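PDB 4QDG: putative adhesin from Bacteroides thetaiotaomicron, which is a putative lipoprotein of the FimB/Mfa2 family that probably serves as an adhesin or anchor subunit of outer-membrane pili and binds magnesium. Local coordinates for residues F19-N24 and M146-N151; V35-L40 and L84-S89; H77-G82 and L126-L131; T223-V228 and F272-S277. One frame throughout, in Å; residues are numbered along the deposited sequence.

Contact 1: F19-N24 and M146-N151. With MG (magnesium ion), chain D.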
loop_
_atom_site.group_PDB
_atom_site.type_symbol
_atom_site.label_atom_id
_atom_site.label_comp_id
_atom_site.label_asym_id
_atom_site.label_seq_id
_atom_site.Cartn_x
_atom_site.Cartn_y
_atom_site.Cartn_z
ATOM N N PHE A 19 -6.365 13.712 11.968
ATOM C CA PHE A 19 -5.790 12.616 11.195
ATOM C C PHE A 19 -5.673 13.033 9.733
ATOM O O PHE A 19 -6.667 13.438 9.129
ATOM C CB PHE A 19 -6.617 11.341 11.359
ATOM C CG PHE A 19 -6.738 10.895 12.790
ATOM C CD1 PHE A 19 -7.766 11.369 13.601
ATOM C CD2 PHE A 19 -5.823 10.002 13.339
ATOM C CE1 PHE A 19 -7.857 10.984 14.943
ATOM C CE2 PHE A 19 -5.930 9.612 14.680
ATOM C CZ PHE A 19 -6.942 10.115 15.472
ATOM N N ILE A 20 -4.455 13.034 9.192
ATOM C CA ILE A 20 -4.255 13.430 7.785
ATOM C C ILE A 20 -3.530 12.328 7.002
ATOM O O ILE A 20 -2.811 11.518 7.590
ATOM C CB ILE A 20 -3.535 14.806 7.628
ATOM C CG1 ILE A 20 -2.037 14.740 7.945
ATOM C CG2 ILE A 20 -4.241 15.895 8.453
ATOM C CD1 ILE A 20 -1.202 15.892 7.368
ATOM N N TYR A 21 -3.762 12.295 5.671
ATOM C CA TYR A 21 -3.072 11.414 4.723
ATOM C C TYR A 21 -2.657 12.290 3.530
ATOM O O TYR A 21 -3.397 12.423 2.557
ATOM C CB TYR A 21 -3.900 10.164 4.329
ATOM C CG TYR A 21 -3.415 9.457 3.071
ATOM C CD1 TYR A 21 -2.104 8.983 2.966
ATOM C CD2 TYR A 21 -4.248 9.324 1.958
ATOM C CE1 TYR A 21 -1.641 8.379 1.787
ATOM C CE2 TYR A 21 -3.800 8.708 0.787
ATOM C CZ TYR A 21 -2.500 8.226 0.711
ATOM O OH TYR A 21 -2.084 7.611 -0.450
ATOM N N ASP A 22 -1.505 12.952 3.663
ATOM C CA ASP A 22 -0.931 13.798 2.615
ATOM C C ASP A 22 0.360 13.132 2.032
ATOM O O ASP A 22 0.954 13.687 1.122
ATOM C CB ASP A 22 -0.684 15.255 3.114
ATOM C CG ASP A 22 0.487 15.512 4.048
ATOM O OD1 ASP A 22 1.328 14.599 4.223
ATOM O OD2 ASP A 22 0.601 16.647 4.557
ATOM N N TYR A 23 0.755 11.923 2.541
ATOM C CA TYR A 23 1.941 11.174 2.094
ATOM C C TYR A 23 1.676 10.423 0.772
ATOM O O TYR A 23 1.688 9.191 0.690
ATOM C CB TYR A 23 2.414 10.194 3.171
ATOM C CG TYR A 23 3.909 9.967 3.156
ATOM C CD1 TYR A 23 4.799 11.036 3.256
ATOM C CD2 TYR A 23 4.440 8.679 3.087
ATOM C CE1 TYR A 23 6.179 10.828 3.288
ATOM C CE2 TYR A 23 5.819 8.465 3.114
ATOM C CZ TYR A 23 6.680 9.542 3.239
ATOM O OH TYR A 23 8.036 9.353 3.284
ATOM N N ASN A 24 1.411 11.208 -0.252
ATOM C CA ASN A 24 1.097 10.759 -1.589
ATOM C C ASN A 24 1.827 11.690 -2.580
ATOM O O ASN A 24 2.488 12.639 -2.157
ATOM C CB ASN A 24 -0.433 10.727 -1.787
ATOM C CG ASN A 24 -1.148 11.992 -1.375
ATOM O OD1 ASN A 24 -0.819 13.081 -1.822
ATOM N ND2 ASN A 24 -2.151 11.873 -0.525
HETATM N N MSE A 146 -0.459 10.180 8.371
HETATM C CA MSE A 146 -0.514 8.785 7.991
HETATM C C MSE A 146 0.006 8.471 6.592
HETATM O O MSE A 146 0.050 9.341 5.715
HETATM C CB MSE A 146 -1.930 8.291 8.155
HETATM C CG MSE A 146 -2.355 8.390 9.615
HETATM SE SE MSE A 146 -4.151 7.916 9.808
HETATM C CE MSE A 146 -3.934 5.961 9.839
HETATM N N MSE A 147 0.430 7.201 6.416
HETATM C CA MSE A 147 0.904 6.706 5.134
HETATM C C MSE A 147 0.081 5.511 4.704
HETATM O O MSE A 147 -0.551 4.896 5.538
HETATM C CB MSE A 147 2.398 6.376 5.145
HETATM C CG MSE A 147 2.789 5.212 6.049
HETATM SE SE MSE A 147 4.539 4.551 5.519
HETATM C CE MSE A 147 3.930 3.357 4.300
ATOM N N LYS A 148 0.074 5.214 3.396
ATOM C CA LYS A 148 -0.657 4.097 2.804
ATOM C C LYS A 148 0.324 2.919 2.619
ATOM O O LYS A 148 1.407 3.106 2.068
ATOM C CB LYS A 148 -1.274 4.563 1.470
ATOM C CG LYS A 148 -2.157 3.537 0.783
ATOM C CD LYS A 148 -2.833 4.139 -0.416
ATOM C CE LYS A 148 -3.673 3.140 -1.171
ATOM N NZ LYS A 148 -4.106 3.718 -2.479
ATOM N N ASN A 149 -0.041 1.731 3.101
ATOM C CA ASN A 149 0.812 0.530 3.029
ATOM C C ASN A 149 0.503 -0.365 1.835
ATOM O O ASN A 149 1.311 -1.241 1.533
ATOM C CB ASN A 149 0.656 -0.335 4.303
ATOM C CG ASN A 149 1.256 0.273 5.545
ATOM O OD1 ASN A 149 2.201 1.043 5.493
ATOM N ND2 ASN A 149 0.777 -0.142 6.699
ATOM N N THR A 150 -0.677 -0.198 1.196
ATOM C CA THR A 150 -1.058 -1.077 0.093
ATOM C C THR A 150 -0.735 -0.415 -1.259
ATOM O O THR A 150 -0.600 0.821 -1.350
ATOM C CB THR A 150 -2.544 -1.482 0.223
ATOM O OG1 THR A 150 -3.331 -0.305 0.412
ATOM C CG2 THR A 150 -2.797 -2.482 1.363
ATOM N N ASN A 151 -0.620 -1.251 -2.301
ATOM C CA ASN A 151 -0.275 -0.860 -3.655
ATOM C C ASN A 151 -1.091 -1.602 -4.679
ATOM O O ASN A 151 -1.505 -2.736 -4.456
ATOM C CB ASN A 151 1.218 -1.157 -3.913
ATOM C CG ASN A 151 2.146 -0.303 -3.111
ATOM O OD1 ASN A 151 2.408 0.864 -3.436
ATOM N ND2 ASN A 151 2.591 -0.839 -2.006
HETATM MG MG MG D . 3.260 2.674 -2.252
HETATM O O HOH W 1 0.141 12.152 5.941
HETATM O O HOH W 2 1.869 6.627 1.668
HETATM O O HOH W 3 1.650 2.723 -0.818
#

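Contact 2: V35-L40 and L84-S89. With MG (magnesium ion), chain C.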
loop_
_atom_site.group_PDB
_atom_site.type_symbol
_atom_site.label_atom_id
_atom_site.label_comp_id
_atom_site.label_asym_id
_atom_site.label_seq_id
_atom_site.Cartn_x
_atom_site.Cartn_y
_atom_site.Cartn_z
ATOM N N VAL A 35 -9.793 7.184 3.942
ATOM C CA VAL A 35 -9.842 6.382 5.184
ATOM C C VAL A 35 -11.247 6.365 5.760
ATOM O O VAL A 35 -11.693 7.357 6.326
ATOM C CB VAL A 35 -8.786 6.834 6.227
ATOM C CG1 VAL A 35 -8.799 5.918 7.452
ATOM C CG2 VAL A 35 -7.391 6.883 5.610
ATOM N N ASP A 36 -11.927 5.211 5.626
ATOM C CA ASP A 36 -13.320 4.942 6.009
ATOM C C ASP A 36 -13.475 4.328 7.430
ATOM O O ASP A 36 -14.593 4.215 7.930
ATOM C CB ASP A 36 -13.943 3.971 4.968
ATOM C CG ASP A 36 -13.365 2.548 4.940
ATOM O OD1 ASP A 36 -12.181 2.374 5.312
ATOM O OD2 ASP A 36 -14.095 1.617 4.540
ATOM N N CYS A 37 -12.375 3.864 8.033
ATOM C CA CYS A 37 -12.396 3.281 9.370
ATOM C C CYS A 37 -11.074 3.570 10.049
ATOM O O CYS A 37 -10.015 3.477 9.439
ATOM C CB CYS A 37 -12.725 1.788 9.355
ATOM S SG CYS A 37 -11.565 0.772 8.395
ATOM N N LEU A 38 -11.149 3.994 11.301
ATOM C CA LEU A 38 -9.977 4.404 12.030
ATOM C C LEU A 38 -9.859 3.674 13.362
ATOM O O LEU A 38 -10.836 3.542 14.086
ATOM C CB LEU A 38 -10.090 5.928 12.225
ATOM C CG LEU A 38 -9.032 6.668 13.031
ATOM C CD1 LEU A 38 -7.645 6.593 12.356
ATOM C CD2 LEU A 38 -9.465 8.083 13.214
ATOM N N THR A 39 -8.651 3.193 13.660
ATOM C CA THR A 39 -8.319 2.538 14.908
ATOM C C THR A 39 -7.263 3.403 15.545
ATOM O O THR A 39 -6.178 3.552 14.987
ATOM C CB THR A 39 -7.854 1.075 14.686
ATOM O OG1 THR A 39 -8.883 0.323 14.050
ATOM C CG2 THR A 39 -7.461 0.378 15.994
ATOM N N LEU A 40 -7.562 3.969 16.703
ATOM C CA LEU A 40 -6.608 4.828 17.418
ATOM C C LEU A 40 -6.230 4.150 18.756
ATOM O O LEU A 40 -7.100 3.839 19.571
ATOM C CB LEU A 40 -7.209 6.245 17.615
ATOM C CG LEU A 40 -6.338 7.358 18.235
ATOM C CD1 LEU A 40 -6.245 7.225 19.760
ATOM C CD2 LEU A 40 -4.976 7.521 17.545
ATOM N N LEU A 84 -8.374 -1.171 9.223
ATOM C CA LEU A 84 -8.321 -2.325 10.123
ATOM C C LEU A 84 -9.670 -2.628 10.763
ATOM O O LEU A 84 -9.926 -3.778 11.083
ATOM C CB LEU A 84 -7.315 -2.073 11.262
ATOM C CG LEU A 84 -5.927 -2.665 11.206
ATOM C CD1 LEU A 84 -5.337 -2.702 12.574
ATOM C CD2 LEU A 84 -5.938 -4.071 10.720
ATOM N N ALA A 85 -10.495 -1.585 11.004
ATOM C CA ALA A 85 -11.755 -1.635 11.757
ATOM C C ALA A 85 -12.985 -2.122 10.994
ATOM O O ALA A 85 -13.735 -2.914 11.564
ATOM C CB ALA A 85 -12.061 -0.265 12.350
ATOM N N CYS A 86 -13.250 -1.624 9.771
ATOM C CA CYS A 86 -14.476 -2.024 9.060
ATOM C C CYS A 86 -14.423 -3.486 8.565
ATOM O O CYS A 86 -13.369 -4.124 8.612
ATOM C CB CYS A 86 -14.828 -1.054 7.931
ATOM S SG CYS A 86 -13.830 -1.233 6.432
ATOM N N ASN A 87 -15.592 -4.017 8.150
ATOM C CA ASN A 87 -15.770 -5.390 7.663
ATOM C C ASN A 87 -15.046 -5.646 6.317
ATOM O O ASN A 87 -14.776 -6.806 5.992
ATOM C CB ASN A 87 -17.272 -5.733 7.542
ATOM C CG ASN A 87 -18.104 -4.758 6.729
ATOM O OD1 ASN A 87 -18.259 -3.580 7.073
ATOM N ND2 ASN A 87 -18.710 -5.243 5.659
ATOM N N LYS A 88 -14.722 -4.574 5.553
ATOM C CA LYS A 88 -14.018 -4.658 4.260
ATOM C C LYS A 88 -12.515 -5.019 4.418
ATOM O O LYS A 88 -11.905 -5.496 3.459
ATOM C CB LYS A 88 -14.123 -3.332 3.480
ATOM C CG LYS A 88 -15.510 -2.775 3.242
ATOM C CD LYS A 88 -15.382 -1.351 2.708
ATOM C CE LYS A 88 -16.692 -0.602 2.733
ATOM N NZ LYS A 88 -16.527 0.816 2.314
ATOM N N SER A 89 -11.941 -4.786 5.622
ATOM C CA SER A 89 -10.535 -4.972 5.986
ATOM C C SER A 89 -9.855 -6.230 5.408
ATOM O O SER A 89 -10.437 -7.313 5.369
ATOM C CB SER A 89 -10.370 -4.984 7.497
ATOM O OG SER A 89 -8.994 -4.859 7.806
HETATM MG MG MG C . -12.450 0.289 6.010
HETATM O O HOH W 4 -8.776 1.154 11.356
#

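Contact 3: H77-G82 and L126-L131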
loop_
_atom_site.group_PDB
_atom_site.type_symbol
_atom_site.label_atom_id
_atom_site.label_comp_id
_atom_site.label_asym_id
_atom_site.label_seq_id
_atom_site.Cartn_x
_atom_site.Cartn_y
_atom_site.Cartn_z
ATOM N N HIS A 77 1.749 8.372 23.643
ATOM C CA HIS A 77 2.134 7.972 22.290
ATOM C C HIS A 77 0.921 7.310 21.655
ATOM O O HIS A 77 0.335 6.392 22.242
ATOM C CB HIS A 77 3.368 7.065 22.260
ATOM C CG HIS A 77 3.818 6.758 20.856
ATOM N ND1 HIS A 77 4.504 7.699 20.089
ATOM C CD2 HIS A 77 3.619 5.650 20.108
ATOM C CE1 HIS A 77 4.679 7.140 18.908
ATOM N NE2 HIS A 77 4.186 5.900 18.878
ATOM N N PHE A 78 0.471 7.880 20.531
ATOM C CA PHE A 78 -0.722 7.446 19.814
ATOM C C PHE A 78 -0.387 6.741 18.529
ATOM O O PHE A 78 0.468 7.209 17.790
ATOM C CB PHE A 78 -1.601 8.661 19.495
ATOM C CG PHE A 78 -2.036 9.418 20.719
ATOM C CD1 PHE A 78 -3.171 9.030 21.432
ATOM C CD2 PHE A 78 -1.332 10.544 21.141
ATOM C CE1 PHE A 78 -3.581 9.742 22.563
ATOM C CE2 PHE A 78 -1.758 11.266 22.257
ATOM C CZ PHE A 78 -2.874 10.856 22.966
ATOM N N VAL A 79 -1.067 5.637 18.242
ATOM C CA VAL A 79 -0.866 4.897 17.003
ATOM C C VAL A 79 -2.189 4.847 16.294
ATOM O O VAL A 79 -3.183 4.469 16.900
ATOM C CB VAL A 79 -0.226 3.481 17.207
ATOM C CG1 VAL A 79 -0.010 2.786 15.868
ATOM C CG2 VAL A 79 1.101 3.573 17.963
ATOM N N ALA A 80 -2.217 5.258 15.020
ATOM C CA ALA A 80 -3.439 5.218 14.205
ATOM C C ALA A 80 -3.317 4.229 13.071
ATOM O O ALA A 80 -2.256 4.113 12.431
ATOM C CB ALA A 80 -3.763 6.593 13.631
ATOM N N TYR A 81 -4.422 3.504 12.834
ATOM C CA TYR A 81 -4.536 2.586 11.708
ATOM C C TYR A 81 -5.762 2.907 10.943
ATOM O O TYR A 81 -6.796 3.166 11.547
ATOM C CB TYR A 81 -4.583 1.111 12.125
ATOM C CG TYR A 81 -3.268 0.543 12.606
ATOM C CD1 TYR A 81 -2.313 0.079 11.707
ATOM C CD2 TYR A 81 -3.000 0.417 13.958
ATOM C CE1 TYR A 81 -1.110 -0.472 12.150
ATOM C CE2 TYR A 81 -1.814 -0.154 14.413
ATOM C CZ TYR A 81 -0.875 -0.605 13.505
ATOM O OH TYR A 81 0.288 -1.148 13.975
ATOM N N GLY A 82 -5.644 2.878 9.627
ATOM C CA GLY A 82 -6.760 3.034 8.714
ATOM C C GLY A 82 -6.951 1.725 7.975
ATOM O O GLY A 82 -5.973 1.096 7.575
ATOM N N LEU A 126 -4.626 0.018 3.599
ATOM C CA LEU A 126 -4.092 -0.049 4.956
ATOM C C LEU A 126 -3.280 1.207 5.180
ATOM O O LEU A 126 -2.417 1.537 4.369
ATOM C CB LEU A 126 -3.269 -1.334 5.217
ATOM C CG LEU A 126 -2.707 -1.477 6.641
ATOM C CD1 LEU A 126 -3.837 -1.718 7.653
ATOM C CD2 LEU A 126 -1.661 -2.578 6.707
ATOM N N TYR A 127 -3.620 1.954 6.235
ATOM C CA TYR A 127 -2.978 3.226 6.570
ATOM C C TYR A 127 -2.403 3.177 7.969
ATOM O O TYR A 127 -2.891 2.439 8.819
ATOM C CB TYR A 127 -3.959 4.404 6.409
ATOM C CG TYR A 127 -4.510 4.539 5.004
ATOM C CD1 TYR A 127 -5.582 3.760 4.576
ATOM C CD2 TYR A 127 -3.969 5.453 4.105
ATOM C CE1 TYR A 127 -6.076 3.855 3.275
ATOM C CE2 TYR A 127 -4.502 5.606 2.819
ATOM C CZ TYR A 127 -5.540 4.787 2.400
ATOM O OH TYR A 127 -6.062 4.900 1.129
ATOM N N TRP A 128 -1.302 3.904 8.183
ATOM C CA TRP A 128 -0.607 3.925 9.463
ATOM C C TRP A 128 0.057 5.263 9.705
ATOM O O TRP A 128 0.600 5.862 8.791
ATOM C CB TRP A 128 0.455 2.799 9.523
ATOM C CG TRP A 128 1.267 2.788 10.778
ATOM C CD1 TRP A 128 0.951 2.172 11.954
ATOM C CD2 TRP A 128 2.496 3.487 11.009
ATOM N NE1 TRP A 128 1.921 2.420 12.894
ATOM C CE2 TRP A 128 2.885 3.219 12.338
ATOM C CE3 TRP A 128 3.327 4.287 10.208
ATOM C CZ2 TRP A 128 4.071 3.715 12.879
ATOM C CZ3 TRP A 128 4.501 4.784 10.752
ATOM C CH2 TRP A 128 4.864 4.497 12.069
ATOM N N GLY A 129 0.074 5.656 10.970
ATOM C CA GLY A 129 0.757 6.835 11.475
ATOM C C GLY A 129 0.856 6.769 12.986
ATOM O O GLY A 129 0.103 6.037 13.632
ATOM N N GLU A 130 1.759 7.561 13.564
ATOM C CA GLU A 130 1.913 7.642 15.030
ATOM C C GLU A 130 2.331 9.064 15.459
ATOM O O GLU A 130 2.841 9.839 14.644
ATOM C CB GLU A 130 2.904 6.592 15.558
ATOM C CG GLU A 130 4.305 6.709 14.980
ATOM C CD GLU A 130 5.343 5.764 15.551
ATOM O OE1 GLU A 130 4.951 4.801 16.247
ATOM O OE2 GLU A 130 6.551 5.995 15.313
ATOM N N LEU A 131 2.120 9.388 16.748
ATOM C CA LEU A 131 2.425 10.684 17.305
ATOM C C LEU A 131 2.610 10.614 18.825
ATOM O O LEU A 131 1.852 9.926 19.501
ATOM C CB LEU A 131 1.263 11.657 16.952
ATOM C CG LEU A 131 1.417 13.121 17.392
ATOM C CD1 LEU A 131 2.312 13.881 16.445
ATOM C CD2 LEU A 131 0.053 13.800 17.511
#

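Contact 4: T223-V228 and F272-S277. With MG (magnesium ion), chain D.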
loop_
_atom_site.group_PDB
_atom_site.type_symbol
_atom_site.label_atom_id
_atom_site.label_comp_id
_atom_site.label_asym_id
_atom_site.label_seq_id
_atom_site.Cartn_x
_atom_site.Cartn_y
_atom_site.Cartn_z
ATOM N N THR A 223 -1.000 -5.488 -3.601
ATOM C CA THR A 223 -0.000 -6.019 -2.664
ATOM C C THR A 223 0.106 -5.186 -1.398
ATOM O O THR A 223 -0.431 -4.077 -1.308
ATOM C CB THR A 223 1.412 -6.069 -3.340
ATOM O OG1 THR A 223 1.969 -4.753 -3.407
ATOM C CG2 THR A 223 1.417 -6.723 -4.758
ATOM N N SER A 224 0.878 -5.699 -0.448
ATOM C CA SER A 224 1.183 -4.997 0.787
ATOM C C SER A 224 2.385 -4.032 0.494
ATOM O O SER A 224 2.660 -3.720 -0.672
ATOM C CB SER A 224 1.461 -6.007 1.901
ATOM O OG SER A 224 1.752 -5.405 3.145
ATOM N N ARG A 225 3.076 -3.556 1.535
ATOM C CA ARG A 225 4.125 -2.538 1.415
ATOM C C ARG A 225 5.350 -2.958 0.569
ATOM O O ARG A 225 5.919 -4.051 0.723
ATOM C CB ARG A 225 4.574 -2.067 2.805
ATOM C CG ARG A 225 5.284 -0.741 2.794
ATOM C CD ARG A 225 5.758 -0.324 4.156
ATOM N NE ARG A 225 6.482 0.954 4.106
ATOM C CZ ARG A 225 7.123 1.486 5.141
ATOM N NH1 ARG A 225 7.168 0.846 6.305
ATOM N NH2 ARG A 225 7.750 2.647 5.014
ATOM N N LEU A 226 5.741 -2.046 -0.323
ATOM C CA LEU A 226 6.929 -2.156 -1.168
ATOM C C LEU A 226 8.089 -1.459 -0.449
ATOM O O LEU A 226 8.010 -0.257 -0.169
ATOM C CB LEU A 226 6.679 -1.525 -2.532
ATOM C CG LEU A 226 5.623 -2.206 -3.414
ATOM C CD1 LEU A 226 5.356 -1.353 -4.687
ATOM C CD2 LEU A 226 6.048 -3.664 -3.737
HETATM N N MSE A 227 9.112 -2.227 -0.042
HETATM C CA MSE A 227 10.268 -1.706 0.678
HETATM C C MSE A 227 11.586 -2.175 0.107
HETATM O O MSE A 227 11.725 -3.338 -0.244
HETATM C CB MSE A 227 10.246 -2.137 2.166
HETATM C CG MSE A 227 9.086 -1.574 2.953
HETATM SE SE MSE A 227 9.368 -1.659 4.877
HETATM C CE MSE A 227 10.609 -0.052 5.136
ATOM N N VAL A 228 12.591 -1.294 0.117
ATOM C CA VAL A 228 13.976 -1.669 -0.184
ATOM C C VAL A 228 14.535 -2.263 1.126
ATOM O O VAL A 228 14.541 -1.578 2.150
ATOM C CB VAL A 228 14.836 -0.465 -0.667
ATOM C CG1 VAL A 228 16.305 -0.864 -0.783
ATOM C CG2 VAL A 228 14.329 0.096 -1.987
ATOM N N PHE A 272 9.296 7.404 -2.115
ATOM C CA PHE A 272 8.736 7.186 -3.454
ATOM C C PHE A 272 7.875 5.908 -3.439
ATOM O O PHE A 272 6.727 5.925 -3.919
ATOM C CB PHE A 272 9.893 7.080 -4.491
ATOM C CG PHE A 272 9.479 6.678 -5.881
ATOM C CD1 PHE A 272 8.838 7.582 -6.722
ATOM C CD2 PHE A 272 9.699 5.380 -6.343
ATOM C CE1 PHE A 272 8.431 7.202 -8.010
ATOM C CE2 PHE A 272 9.298 5.004 -7.624
ATOM C CZ PHE A 272 8.680 5.924 -8.452
ATOM N N LEU A 273 8.412 4.815 -2.857
ATOM C CA LEU A 273 7.665 3.548 -2.785
ATOM C C LEU A 273 6.439 3.649 -1.879
ATOM O O LEU A 273 5.470 2.913 -2.104
ATOM C CB LEU A 273 8.542 2.393 -2.331
ATOM C CG LEU A 273 9.723 2.037 -3.236
ATOM C CD1 LEU A 273 10.696 1.129 -2.491
ATOM C CD2 LEU A 273 9.238 1.392 -4.563
ATOM N N ASP A 274 6.473 4.569 -0.863
ATOM C CA ASP A 274 5.319 4.773 0.019
ATOM C C ASP A 274 4.354 5.801 -0.540
ATOM O O ASP A 274 3.158 5.550 -0.487
ATOM C CB ASP A 274 5.723 5.180 1.439
ATOM C CG ASP A 274 6.610 4.213 2.173
ATOM O OD1 ASP A 274 6.382 3.000 2.049
ATOM O OD2 ASP A 274 7.504 4.681 2.935
ATOM N N ARG A 275 4.838 6.931 -1.087
ATOM C CA ARG A 275 3.944 7.986 -1.620
ATOM C C ARG A 275 3.121 7.518 -2.832
ATOM O O ARG A 275 1.987 7.929 -2.984
ATOM C CB ARG A 275 4.716 9.250 -2.017
ATOM C CG ARG A 275 5.139 10.105 -0.854
ATOM C CD ARG A 275 5.653 11.435 -1.372
ATOM N NE ARG A 275 6.129 12.276 -0.281
ATOM C CZ ARG A 275 5.368 13.118 0.421
ATOM N NH1 ARG A 275 4.079 13.275 0.120
ATOM N NH2 ARG A 275 5.894 13.828 1.410
ATOM N N GLU A 276 3.711 6.710 -3.695
ATOM C CA GLU A 276 3.010 6.210 -4.854
ATOM C C GLU A 276 2.363 4.872 -4.528
ATOM O O GLU A 276 3.035 3.969 -4.041
ATOM C CB GLU A 276 3.934 6.091 -6.084
ATOM C CG GLU A 276 3.175 5.694 -7.350
ATOM C CD GLU A 276 2.071 6.658 -7.731
ATOM O OE1 GLU A 276 2.368 7.643 -8.447
ATOM O OE2 GLU A 276 0.914 6.442 -7.297
ATOM N N SER A 277 1.058 4.753 -4.769
ATOM C CA SER A 277 0.325 3.511 -4.486
ATOM C C SER A 277 -0.369 2.931 -5.748
ATOM O O SER A 277 -0.913 1.826 -5.702
ATOM C CB SER A 277 -0.705 3.758 -3.386
ATOM O OG SER A 277 -1.681 4.694 -3.825
HETATM MG MG MG D . 3.260 2.674 -2.252
HETATM O O HOH W 5 4.471 0.720 -0.511
HETATM O O HOH W 3 1.650 2.723 -0.818
#

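Contact 1: F19-N24 and M146-N151
Where strand 15-20 leaves its parallel neighbour, strand 140-159, Ile20 and Met146 make the last direct backbone bond between segments 19-24 and 146-151: Met146 N donates to Ile20 O at 2.8 Å, with an N-H...O angle of 153°. Beyond it the chains part and water fills in. One water accepts from Asp22 N and donates to Met146 O; another donates to Tyr23 O and accepts from Lys148 N, so the backbone polar groups of the diverging ends are joined through solvent.

With CG anti to the backbone N (chi1 163°), the Tyr21 ring swings over to segment 146-151 and crosses Lys148 at a slant. Its CD1 edge meets Met146 O nearly in the ring plane, 3.5 Å away, and further out Tyr21 OH lies 3.6 Å from Lys148 CD. The extended lysine chain runs on past the phenol to bond Ser277 through NZ. Parallel pairing thus gives way to an inverse gamma turn centred on Tyr23, whose side chain lies beside that of selenomethionine Met147, both pointing the same way, with Tyr23 CD2 3.7 Å from Met147 CB. On the strand side the selenium of Met146 comes within 4.4 Å of Phe19 CD2. Asn151, at the far end, binds a magnesium ion through OD1 at 2.3 Å; the carbonyl oxygens of Leu273 and Glu276 are further ligands, and Asn151 ND2 bonds Ser224 O.

Contact 2: V35-L40 and L84-S89
A magnesium site joins the residues just ahead of strand 38-44 to the loop after strand 75-82, with Asp36 and Cys37 on one side and Cys86 on the other. Asp36 takes the metal with both carboxylate oxygens, unevenly: OD1 is 2.2 Å from magnesium and OD2 2.6 Å. Cys37 SG and Cys86 SG are also ligands, and His124 completes the protein part of the site. A first torsion of 59° at Cys37 turns its sulfur to both the metal and the Cys86 backbone.

There Cys37 SG accepts the backbone N-H of Cys86 at 3.2 Å and 167°, a nearly straight bond that would be expected to favour negative charge on the metal-bound sulfur and to fix its position. The extended chain of Lys88 reaches Asp36 from the turn formed by residues 86-89, making a salt bridge whose hydrogen bond, Lys88 NZ to Asp36 OD2 at 3.4 Å, is weak. Away from the metal, Ala85 CB rests 3.7 Å from Cys37 CB. Nearby a water accepts from Leu84 N and is hydrogen-bonded to Thr39 OG1.

Backbone bonds from Cys37 to Gly83 and from Thr39 to Tyr81 continue the pairing of strands 38-44 and 75-82, while Leu84 and Thr39 pack on Met93 of strand 91-94.

Contact 3: H77-G82 and L126-L131
Strands 77-82 and 127-131 run nearly antiparallel, their axes 4.5 Å apart at closest approach, with hydrogen-bonded pairs at Phe78-Leu131, Ala80-Gly129 and Gly82-Tyr127. Phe78 N to Leu131 O is the straightest of the six backbone bonds, 2.7 Å with an N-H...O angle of 179°. At the other end the Gly82 N-H comes to Tyr127 O from well above the carbonyl plane. Gly82 is closely faced by its partner, Tyr127 CB lying 3.9 Å from Gly82 CA.

One face of the sheet carries Val79, Tyr81, Trp128 and Glu130, and the imidazole of His77 reaches Glu130 there. His77 NE2 donates to Glu130 OE1 at 3.0 Å; OE1 lies in the imidazole plane, while the carboxylate group is turned nearly perpendicular to the ring, and the N-H meets OE1 from above the carboxylate plane. Tyr103 OH bonds the same OE1, and Thr132 OG1 holds His77 ND1. Trp128, its CG anti to the backbone N (chi1 177°), points the CD1 edge of its indole at Tyr81 CE1, 3.4 Å away, the two rings inclined at 59°. Val79 CG1 sits 3.6 Å from Trp128 NE1, a buried N-H without a polar partner in the model.

The opposite face bears Phe78, Ala80, Tyr127 and Leu131. Phe78 and Ala80 pack there on strand 15-20, and Tyr127 meets Tyr21 edge-to-face. Strand 75-82 is flanked on its other edge by strand 38-44, and strand 127-137 by strand 140-159.

Contact 4: T223-V228 and F272-S277
The charged part of the contact is a bidentate, side-on salt bridge between Arg225 and Asp274. Arg225 NE donates to Asp274 OD1 at 2.9 Å and Arg225 NH2 to Asp274 OD2, also at 2.9 Å. Both oxygens are met on their syn sides and lie close to the guanidinium plane, although the two flat groups are twisted 40° against each other. An arginine chain extended as far as NE, starting anti to the backbone N (chi1 -161°), carries the group across to the helix. Met227 CE covers one guanidinium face near its rim, and Gln270 NE2 gives Asp274 OD1 a second donor. Multiple bonds to a buried carboxylate would be expected to stabilise its negative charge.

Apolar packing centres on Leu273. Its CB lies 4.3 Å from Leu226 CB, while its CD1 branch reaches Val228 CG2 at 3.8 Å, the Leu273 and Val228 side chains crossing at about a right angle.

Water and metal supply the remaining links. A water accepts from Leu226 N and donates to Leu273 O, an oxygen that is also bound to magnesium at 2.2 Å. Glu276 O is another 2.2 Å ligand, and a water and Asn151 OD1 bind the same ion. The magnesium site thus draws on the carbonyls of Leu273, in the last turn of helix 269-275, and of Glu276 just beyond it, consistent with the C-terminal end of a helix offering oxygens to a cation.

From the N terminus, strand 15-20 enters contact 1, which closes a long loop when the chain returns at 146-151. Within that loop lie contacts 2 and 3, whose segments alternate along the chain (35-40, 77-82, 84-89, 126-131), so the two cross. Thr39 bonds to Tyr81 between them, and Met147 and Asn149 bond to Trp128 and Leu126, joining strands 38-44, 75-82, 127-137 and 140-159 side by side. Contact 4 follows in series, closing the loop from 223-228 to helix 269-275. It shares one magnesium ion and a water with contact 1, while contact 2 holds the other ion, with about 20 Å between the centres of contacts 2 and 4.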